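Local coordinates for protein arsenate Reductase (Corynebacterium glutamicum, PDB 3T38) that probably reduces arsenate to arsenite with electrons from thioredoxin, using a low-molecular-weight tyrosine phosphatase fold, and so serves arsenic resistance, at residues E40-L45 against A49-H54; R66-A71 against S109-S114. All coordinates share one frame; numbering follows the deposited sequence.

How the contacts relate
Contact 1 is local and peripheral, its centre about 16 Å from the centre of the chain, whereas the centre of contact 2 lies about 8 Å from that point and its two segments belong to different sequence families. In contact 1 helix 31-49 finishes its last turn and the chain bends back, touching it through a tyrosine and an isoleucine. Contact 2 sets the following helix, 55-73, against an edge strand, 111-116, of the chain's parallel sheet through polar side chains: a histidine-carboxylate bond and an arginine lying on an alanine. The two meet where Ser41 OG and Arg66 NH1, 2.9 Å apart, probably form a hydrogen bond. Both reach the second subunit, and each contributes a residue to the dithiane-diol pocket, Glu40 and Arg66.

Contact 1: residues E40-L45 against A49-H54; sequences ESYVSL and AKIHTH
Tyr42 and Ile51 meet at the far end of the tyrosine: its OH lies 3.1 Å from Ile51 CD1, and the ring carbon CZ stands 3.7 Å from the same methyl. The two side chains cross at about a right angle, with the methyl oblique to the ring. Tyr42 reaches this far because its CG is anti to the backbone N (chi1 -180°), which sends the ring out past the helix toward the returning chain. The hydroxyl's hydrogen-bond partner is His10 ND1, and the methyl contact is close packing; the phenol is thus held at its polar end while the ring packs on Leu14, Leu55 and Ala59. Pro167 of the second subunit touches Tyr42 as well.

Ala49 N donates to Leu45 O at 2.8 Å, the bond of the final helical turn, and Ala49 CB comes within 3.2 Å of that same oxygen. Leu45 itself packs on Leu55 and Phe142. Beyond Ala49, Lys50 takes a positive phi of 77° and breaks the helical path, letting Ile51 swing back beside Tyr42. His54 then occupies the N-cap position of helix 55-73. This is the connection between the consecutive helices 31-49 and 55-73 in the N-terminal helical part of the protein.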
ATOM      1  N   GLU A  40       4.261   5.520  -5.569  1.00 23.22           N
ATOM      2  CA  GLU A  40       3.763   4.477  -4.706  1.00 22.46           C
ATOM      3  C   GLU A  40       2.302   4.709  -4.409  1.00 23.09           C
ATOM      4  O   GLU A  40       1.502   3.762  -4.358  1.00 23.07           O
ATOM      5  CB  GLU A  40       4.594   4.328  -3.423  1.00 22.72           C
ATOM      6  CG  GLU A  40       6.036   3.905  -3.711  1.00 25.06           C
ATOM      7  CD  GLU A  40       6.157   2.518  -4.420  1.00 29.11           C
ATOM      8  OE1 GLU A  40       5.162   1.775  -4.545  1.00 29.36           O
ATOM      9  OE2 GLU A  40       7.275   2.158  -4.846  1.00 30.70           O
ATOM     10  N   SER A  41       1.922   5.971  -4.204  1.00 22.89           N
ATOM     11  CA  SER A  41       0.508   6.242  -4.009  1.00 22.66           C
ATOM     12  C   SER A  41      -0.391   5.860  -5.189  1.00 22.06           C
ATOM     13  O   SER A  41      -1.488   5.305  -4.991  1.00 20.80           O
ATOM     14  CB  SER A  41       0.288   7.704  -3.667  1.00 22.39           C
ATOM     15  OG  SER A  41       0.659   7.894  -2.333  1.00 25.27           O
ATOM     16  N   TYR A  42       0.073   6.203  -6.393  1.00 21.94           N
ATOM     17  CA  TYR A  42      -0.555   5.820  -7.651  1.00 22.45           C
ATOM     18  C   TYR A  42      -0.769   4.311  -7.763  1.00 22.37           C
ATOM     19  O   TYR A  42      -1.847   3.850  -8.077  1.00 22.44           O
ATOM     20  CB  TYR A  42       0.335   6.250  -8.774  1.00 23.60           C
ATOM     21  CG  TYR A  42      -0.239   5.897 -10.146  1.00 24.78           C
ATOM     22  CD1 TYR A  42       0.288   4.839 -10.887  1.00 24.45           C
ATOM     23  CD2 TYR A  42      -1.267   6.648 -10.688  1.00 26.18           C
ATOM     24  CE1 TYR A  42      -0.213   4.527 -12.130  1.00 30.29           C
ATOM     25  CE2 TYR A  42      -1.797   6.350 -11.918  1.00 29.33           C
ATOM     26  CZ  TYR A  42      -1.271   5.280 -12.640  1.00 32.22           C
ATOM     27  OH  TYR A  42      -1.799   4.980 -13.865  1.00 32.15           O
ATOM     28  N   VAL A  43       0.290   3.566  -7.512  1.00 23.14           N
ATOM     29  CA  VAL A  43       0.269   2.126  -7.595  1.00 22.69           C
ATOM     30  C   VAL A  43      -0.624   1.553  -6.539  1.00 23.29           C
ATOM     31  O   VAL A  43      -1.518   0.712  -6.886  1.00 24.42           O
ATOM     32  CB  VAL A  43       1.693   1.474  -7.656  1.00 23.56           C
ATOM     33  CG1 VAL A  43       1.561  -0.061  -7.526  1.00 24.13           C
ATOM     34  CG2 VAL A  43       2.357   1.807  -9.000  1.00 19.27           C
ATOM     35  N   SER A  44      -0.513   2.064  -5.309  1.00 21.98           N
ATOM     36  CA  SER A  44      -1.476   1.691  -4.253  1.00 23.27           C
ATOM     37  C   SER A  44      -2.932   1.797  -4.676  1.00 23.35           C
ATOM     38  O   SER A  44      -3.753   0.867  -4.464  1.00 23.29           O
ATOM     39  CB  SER A  44      -1.268   2.573  -3.012  1.00 21.75           C
ATOM     40  OG  SER A  44      -0.074   2.050  -2.419  1.00 26.90           O
ATOM     41  N   LEU A  45      -3.280   2.950  -5.240  1.00 22.32           N
ATOM     42  CA  LEU A  45      -4.686   3.125  -5.635  1.00 22.29           C
ATOM     43  C   LEU A  45      -5.026   2.260  -6.810  1.00 23.24           C
ATOM     44  O   LEU A  45      -6.172   1.738  -6.918  1.00 24.18           O
ATOM     45  CB  LEU A  45      -4.988   4.600  -5.896  1.00 22.44           C
ATOM     46  CG  LEU A  45      -4.942   5.463  -4.597  1.00 24.37           C
ATOM     47  CD1 LEU A  45      -5.112   6.933  -4.990  1.00 29.81           C
ATOM     48  CD2 LEU A  45      -6.028   5.059  -3.636  1.00 24.24           C
ATOM     49  N   ALA A  49      -8.510   0.201  -7.408  1.00 33.57           N
ATOM     50  CA  ALA A  49      -9.392   1.059  -8.206  1.00 36.75           C
ATOM     51  C   ALA A  49      -9.241   0.744  -9.662  1.00 38.74           C
ATOM     52  O   ALA A  49     -10.155   0.973 -10.401  1.00 42.41           O
ATOM     53  CB  ALA A  49      -9.100   2.588  -7.936  1.00 36.26           C
ATOM     54  N   LYS A  50      -8.111   0.164 -10.051  1.00 40.34           N
ATOM     55  CA  LYS A  50      -7.713  -0.071 -11.466  1.00 43.71           C
ATOM     56  C   LYS A  50      -7.205   1.236 -12.118  1.00 43.63           C
ATOM     57  O   LYS A  50      -7.485   2.335 -11.605  1.00 44.57           O
ATOM     58  CB  LYS A  50      -8.836  -0.750 -12.312  1.00 46.37           C
ATOM     59  CG  LYS A  50      -9.846   0.244 -13.018  1.00 50.14           C
ATOM     60  CD  LYS A  50     -11.075  -0.434 -13.699  1.00 54.67           C
ATOM     61  CE  LYS A  50     -10.963  -0.417 -15.260  1.00 59.28           C
ATOM     62  NZ  LYS A  50      -9.796  -1.159 -15.897  1.00 55.77           N
ATOM     63  N   ILE A  51      -6.438   1.119 -13.196  1.00 44.31           N
ATOM     64  CA  ILE A  51      -6.045   2.276 -14.003  1.00 45.00           C
ATOM     65  C   ILE A  51      -7.271   2.877 -14.689  1.00 46.03           C
ATOM     66  O   ILE A  51      -7.887   2.266 -15.593  1.00 49.22           O
ATOM     67  CB  ILE A  51      -4.995   1.909 -15.115  1.00 46.48           C
ATOM     68  CG1 ILE A  51      -3.759   1.218 -14.526  1.00 47.30           C
ATOM     69  CG2 ILE A  51      -4.656   3.143 -16.048  1.00 45.65           C
ATOM     70  CD1 ILE A  51      -2.893   2.101 -13.654  1.00 49.37           C
ATOM     71  N   HIS A  52      -7.637   4.070 -14.266  1.00 43.98           N
ATOM     72  CA  HIS A  52      -8.581   4.822 -15.025  1.00 44.24           C
ATOM     73  C   HIS A  52      -7.994   6.179 -15.240  1.00 42.37           C
ATOM     74  O   HIS A  52      -7.001   6.533 -14.632  1.00 39.78           O
ATOM     75  CB  HIS A  52      -9.928   4.881 -14.331  1.00 45.24           C
ATOM     76  CG  HIS A  52      -9.889   5.544 -12.997  1.00 47.34           C
ATOM     77  ND1 HIS A  52      -9.940   6.919 -12.844  1.00 47.81           N
ATOM     78  CD2 HIS A  52      -9.786   5.025 -11.754  1.00 46.39           C
ATOM     79  CE1 HIS A  52      -9.894   7.214 -11.557  1.00 48.05           C
ATOM     80  NE2 HIS A  52      -9.790   6.084 -10.876  1.00 50.10           N
ATOM     81  N   THR A  53      -8.617   6.935 -16.121  1.00 43.95           N
ATOM     82  CA  THR A  53      -8.016   8.141 -16.616  1.00 44.20           C
ATOM     83  C   THR A  53      -7.770   9.174 -15.512  1.00 42.50           C
ATOM     84  O   THR A  53      -6.852   9.969 -15.663  1.00 43.17           O
ATOM     85  CB  THR A  53      -8.785   8.645 -17.854  1.00 47.39           C
ATOM     86  OG1 THR A  53      -9.069  10.043 -17.747  1.00 46.58           O
ATOM     87  CG2 THR A  53     -10.042   7.896 -17.957  1.00 49.79           C
ATOM     88  N   HIS A  54      -8.537   9.127 -14.409  1.00 40.41           N
ATOM     89  CA  HIS A  54      -8.328  10.031 -13.247  1.00 39.69           C
ATOM     90  C   HIS A  54      -7.485   9.509 -12.066  1.00 35.34           C
ATOM     91  O   HIS A  54      -7.451  10.151 -11.034  1.00 34.01           O
ATOM     92  CB  HIS A  54      -9.647  10.541 -12.648  1.00 41.30           C
ATOM     93  CG  HIS A  54     -10.410  11.413 -13.573  1.00 47.49           C
ATOM     94  ND1 HIS A  54      -9.831  11.983 -14.688  1.00 52.85           N
ATOM     95  CD2 HIS A  54     -11.709  11.788 -13.582  1.00 53.40           C
ATOM     96  CE1 HIS A  54     -10.743  12.690 -15.338  1.00 54.47           C
ATOM     97  NE2 HIS A  54     -11.889  12.593 -14.687  1.00 56.04           N
TER

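Contact 2: residues R66-A71 against S109-S114; sequences RLHALA and SVEVRS. With D1D ((4S,5S)-1,2-dithiane-4,5-diol), chain C.
His68 meets Glu111 between helix and strand, NE2 at the ring's edge donating to OE2 of the carboxylate at 2.9 Å. The N-H...O angle of 145° shows a bent bond. OE2 is approached on its syn side and sits tilted from the ring plane, with ring and carboxylate planes turned 46° apart. A chi1 of -176° swings the imidazole beside the carbonyl carbon and out toward the strand. OE2 also receives a weak hydrogen bond from Gln83 NE2.

Arg113 comes in beside this pair, its chain extended from CG to NE. One face of its guanidinium rests on Ala69: the methyl CB sits 3.6 Å above the plane, toward the rim, and NH2 is 3.6 Å from Ala69 CA. The same NH2 lies at the edge of the imidazole, in its plane, 3.7 Å from His68 CD2; the two planes are moderately inclined. Gln83 OE1, on the neighbouring strand, accepts from NH1 and fixes the guanidinium from the sheet side.

Arg66 turns away from the strand, its NH2 3.3 Å from S4 of the dithiane-diol and its NE in a salt bridge with Asp149.

The axes of 66-71 and 111-114 approach to 11.4 Å. Val150 of helix 148-153 touches both Ala69 and Arg113, helix 94-106 packs on Val112, and strand 83-88 pairs with Glu111 and Arg113 through the backbone in the parallel sheet.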
ATOM      1  N   ARG A  66      -0.865  12.671   2.340  1.00 26.00           N
ATOM      2  CA  ARG A  66       0.123  11.833   3.053  1.00 26.42           C
ATOM      3  C   ARG A  66       1.403  12.594   3.458  1.00 26.96           C
ATOM      4  O   ARG A  66       1.864  12.512   4.600  1.00 28.10           O
ATOM      5  CB  ARG A  66       0.466  10.595   2.234  1.00 25.60           C
ATOM      6  CG  ARG A  66      -0.609   9.524   2.294  1.00 24.00           C
ATOM      7  CD  ARG A  66      -0.252   8.403   1.352  1.00 23.24           C
ATOM      8  NE  ARG A  66       0.801   7.605   1.984  1.00 25.22           N
ATOM      9  CZ  ARG A  66       1.526   6.684   1.365  1.00 25.75           C
ATOM     10  NH1 ARG A  66       1.405   6.491   0.050  1.00 21.85           N
ATOM     11  NH2 ARG A  66       2.404   5.976   2.070  1.00 29.82           N
ATOM     12  N   LEU A  67       1.926  13.383   2.546  1.00 27.30           N
ATOM     13  CA  LEU A  67       3.095  14.216   2.878  1.00 29.47           C
ATOM     14  C   LEU A  67       2.801  15.193   3.990  1.00 29.68           C
ATOM     15  O   LEU A  67       3.608  15.358   4.823  1.00 29.05           O
ATOM     16  CB  LEU A  67       3.630  14.941   1.647  1.00 28.45           C
ATOM     17  CG  LEU A  67       4.313  14.014   0.657  1.00 30.39           C
ATOM     18  CD1 LEU A  67       4.396  14.683  -0.760  1.00 31.71           C
ATOM     19  CD2 LEU A  67       5.712  13.645   1.175  1.00 31.94           C
ATOM     20  N   HIS A  68       1.604  15.804   3.999  1.00 32.98           N
ATOM     21  CA  HIS A  68       1.185  16.707   5.090  1.00 33.89           C
ATOM     22  C   HIS A  68       1.094  15.937   6.402  1.00 32.16           C
ATOM     23  O   HIS A  68       1.665  16.362   7.385  1.00 31.64           O
ATOM     24  CB  HIS A  68      -0.129  17.427   4.777  1.00 35.73           C
ATOM     25  CG  HIS A  68      -0.540  18.420   5.835  1.00 41.52           C
ATOM     26  ND1 HIS A  68      -0.033  19.707   5.894  1.00 44.52           N
ATOM     27  CD2 HIS A  68      -1.414  18.314   6.874  1.00 41.76           C
ATOM     28  CE1 HIS A  68      -0.557  20.340   6.932  1.00 45.82           C
ATOM     29  NE2 HIS A  68      -1.398  19.518   7.543  1.00 44.83           N
ATOM     30  N   ALA A  69       0.413  14.783   6.404  1.00 30.48           N
ATOM     31  CA  ALA A  69       0.419  13.924   7.568  1.00 29.52           C
ATOM     32  C   ALA A  69       1.862  13.676   8.055  1.00 30.82           C
ATOM     33  O   ALA A  69       2.145  13.887   9.235  1.00 31.70           O
ATOM     34  CB  ALA A  69      -0.297  12.612   7.313  1.00 28.79           C
ATOM     35  N   LEU A  70       2.777  13.304   7.174  1.00 29.94           N
ATOM     36  CA  LEU A  70       4.155  13.057   7.608  1.00 32.09           C
ATOM     37  C   LEU A  70       4.872  14.295   8.176  1.00 34.62           C
ATOM     38  O   LEU A  70       5.619  14.188   9.141  1.00 34.61           O
ATOM     39  CB  LEU A  70       4.980  12.455   6.464  1.00 32.67           C
ATOM     40  CG  LEU A  70       6.410  11.946   6.744  1.00 37.12           C
ATOM     41  CD1 LEU A  70       6.374  10.800   7.806  1.00 36.99           C
ATOM     42  CD2 LEU A  70       7.059  11.451   5.460  1.00 40.00           C
ATOM     43  N   ALA A  71       4.645  15.448   7.559  1.00 35.21           N
ATOM     44  CA  ALA A  71       5.141  16.739   8.052  1.00 37.94           C
ATOM     45  C   ALA A  71       4.681  16.974   9.495  1.00 38.66           C
ATOM     46  O   ALA A  71       5.438  17.441  10.342  1.00 39.19           O
ATOM     47  CB  ALA A  71       4.611  17.851   7.145  1.00 36.86           C
ATOM     48  N   SER A 109     -11.441  23.179  12.449  1.00 42.13           N
ATOM     49  CA  SER A 109     -10.960  22.840  13.809  1.00 41.16           C
ATOM     50  C   SER A 109     -10.316  21.477  13.948  1.00 38.30           C
ATOM     51  O   SER A 109      -9.646  21.257  14.935  1.00 37.77           O
ATOM     52  CB  SER A 109     -12.069  22.935  14.839  1.00 40.96           C
ATOM     53  OG  SER A 109     -12.745  24.126  14.651  1.00 47.54           O
ATOM     54  N   VAL A 110     -10.547  20.546  13.008  1.00 36.67           N
ATOM     55  CA  VAL A 110      -9.768  19.308  13.001  1.00 34.70           C
ATOM     56  C   VAL A 110      -9.321  18.940  11.556  1.00 34.36           C
ATOM     57  O   VAL A 110      -9.908  19.433  10.557  1.00 35.29           O
ATOM     58  CB  VAL A 110     -10.460  18.108  13.808  1.00 34.95           C
ATOM     59  CG1 VAL A 110     -10.935  18.560  15.204  1.00 36.75           C
ATOM     60  CG2 VAL A 110     -11.618  17.594  13.128  1.00 36.13           C
ATOM     61  N   GLU A 111      -8.250  18.157  11.439  1.00 31.03           N
ATOM     62  CA  GLU A 111      -7.940  17.481  10.206  1.00 30.92           C
ATOM     63  C   GLU A 111      -8.432  16.036  10.290  1.00 26.80           C
ATOM     64  O   GLU A 111      -8.026  15.314  11.153  1.00 26.79           O
ATOM     65  CB  GLU A 111      -6.443  17.548   9.884  1.00 31.62           C
ATOM     66  CG  GLU A 111      -5.954  18.993   9.856  1.00 40.51           C
ATOM     67  CD  GLU A 111      -4.877  19.228   8.795  1.00 49.50           C
ATOM     68  OE1 GLU A 111      -5.121  18.856   7.614  1.00 53.05           O
ATOM     69  OE2 GLU A 111      -3.798  19.765   9.154  1.00 49.39           O
ATOM     70  N   VAL A 112      -9.320  15.620   9.400  1.00 26.45           N
ATOM     71  CA  VAL A 112      -9.893  14.268   9.540  1.00 24.31           C
ATOM     72  C   VAL A 112      -9.433  13.421   8.361  1.00 24.67           C
ATOM     73  O   VAL A 112      -9.464  13.894   7.244  1.00 25.20           O
ATOM     74  CB  VAL A 112     -11.437  14.305   9.597  1.00 24.76           C
ATOM     75  CG1 VAL A 112     -12.002  12.924  10.151  1.00 23.13           C
ATOM     76  CG2 VAL A 112     -11.955  15.464  10.526  1.00 24.49           C
ATOM     77  N   ARG A 113      -9.071  12.144   8.604  1.00 25.16           N
ATOM     78  CA  ARG A 113      -8.670  11.209   7.564  1.00 23.27           C
ATOM     79  C   ARG A 113      -9.390   9.921   7.694  1.00 23.98           C
ATOM     80  O   ARG A 113      -9.864   9.553   8.790  1.00 23.39           O
ATOM     81  CB  ARG A 113      -7.208  10.938   7.689  1.00 22.70           C
ATOM     82  CG  ARG A 113      -6.439  12.217   7.728  1.00 24.14           C
ATOM     83  CD  ARG A 113      -4.963  11.982   7.476  1.00 21.37           C
ATOM     84  NE  ARG A 113      -4.218  13.233   7.246  1.00 23.59           N
ATOM     85  CZ  ARG A 113      -3.695  13.999   8.198  1.00 26.20           C
ATOM     86  NH1 ARG A 113      -3.919  13.724   9.484  1.00 27.06           N
ATOM     87  NH2 ARG A 113      -2.976  15.085   7.869  1.00 33.29           N
ATOM     88  N   SER A 114      -9.490   9.205   6.575  1.00 23.39           N
ATOM     89  CA  SER A 114      -9.943   7.802   6.657  1.00 23.46           C
ATOM     90  C   SER A 114      -9.109   6.828   5.814  1.00 23.22           C
ATOM     91  O   SER A 114      -8.344   7.248   4.965  1.00 21.71           O
ATOM     92  CB  SER A 114     -11.422   7.696   6.247  1.00 24.82           C
ATOM     93  OG  SER A 114     -11.673   8.219   4.935  1.00 23.03           O
TER
HETATM   94  S1  D1D C3236       6.394   3.255   0.284  1.00 47.27           S
HETATM   95  C1  D1D C3236       8.139   3.780   0.311  1.00 35.66           C
HETATM   96  C2  D1D C3236       8.227   5.051   1.075  1.00 33.04           C
HETATM   97  O2  D1D C3236       9.489   5.553   0.892  1.00 31.80           O
HETATM   98  C3  D1D C3236       7.425   6.100   0.341  1.00 39.32           C
HETATM   99  O3  D1D C3236       8.149   7.217   0.556  1.00 33.13           O
HETATM  100  C4  D1D C3236       6.031   6.389   0.828  1.00 42.42           C
HETATM  101  S4  D1D C3236       4.952   5.040   0.246  1.00 53.29           S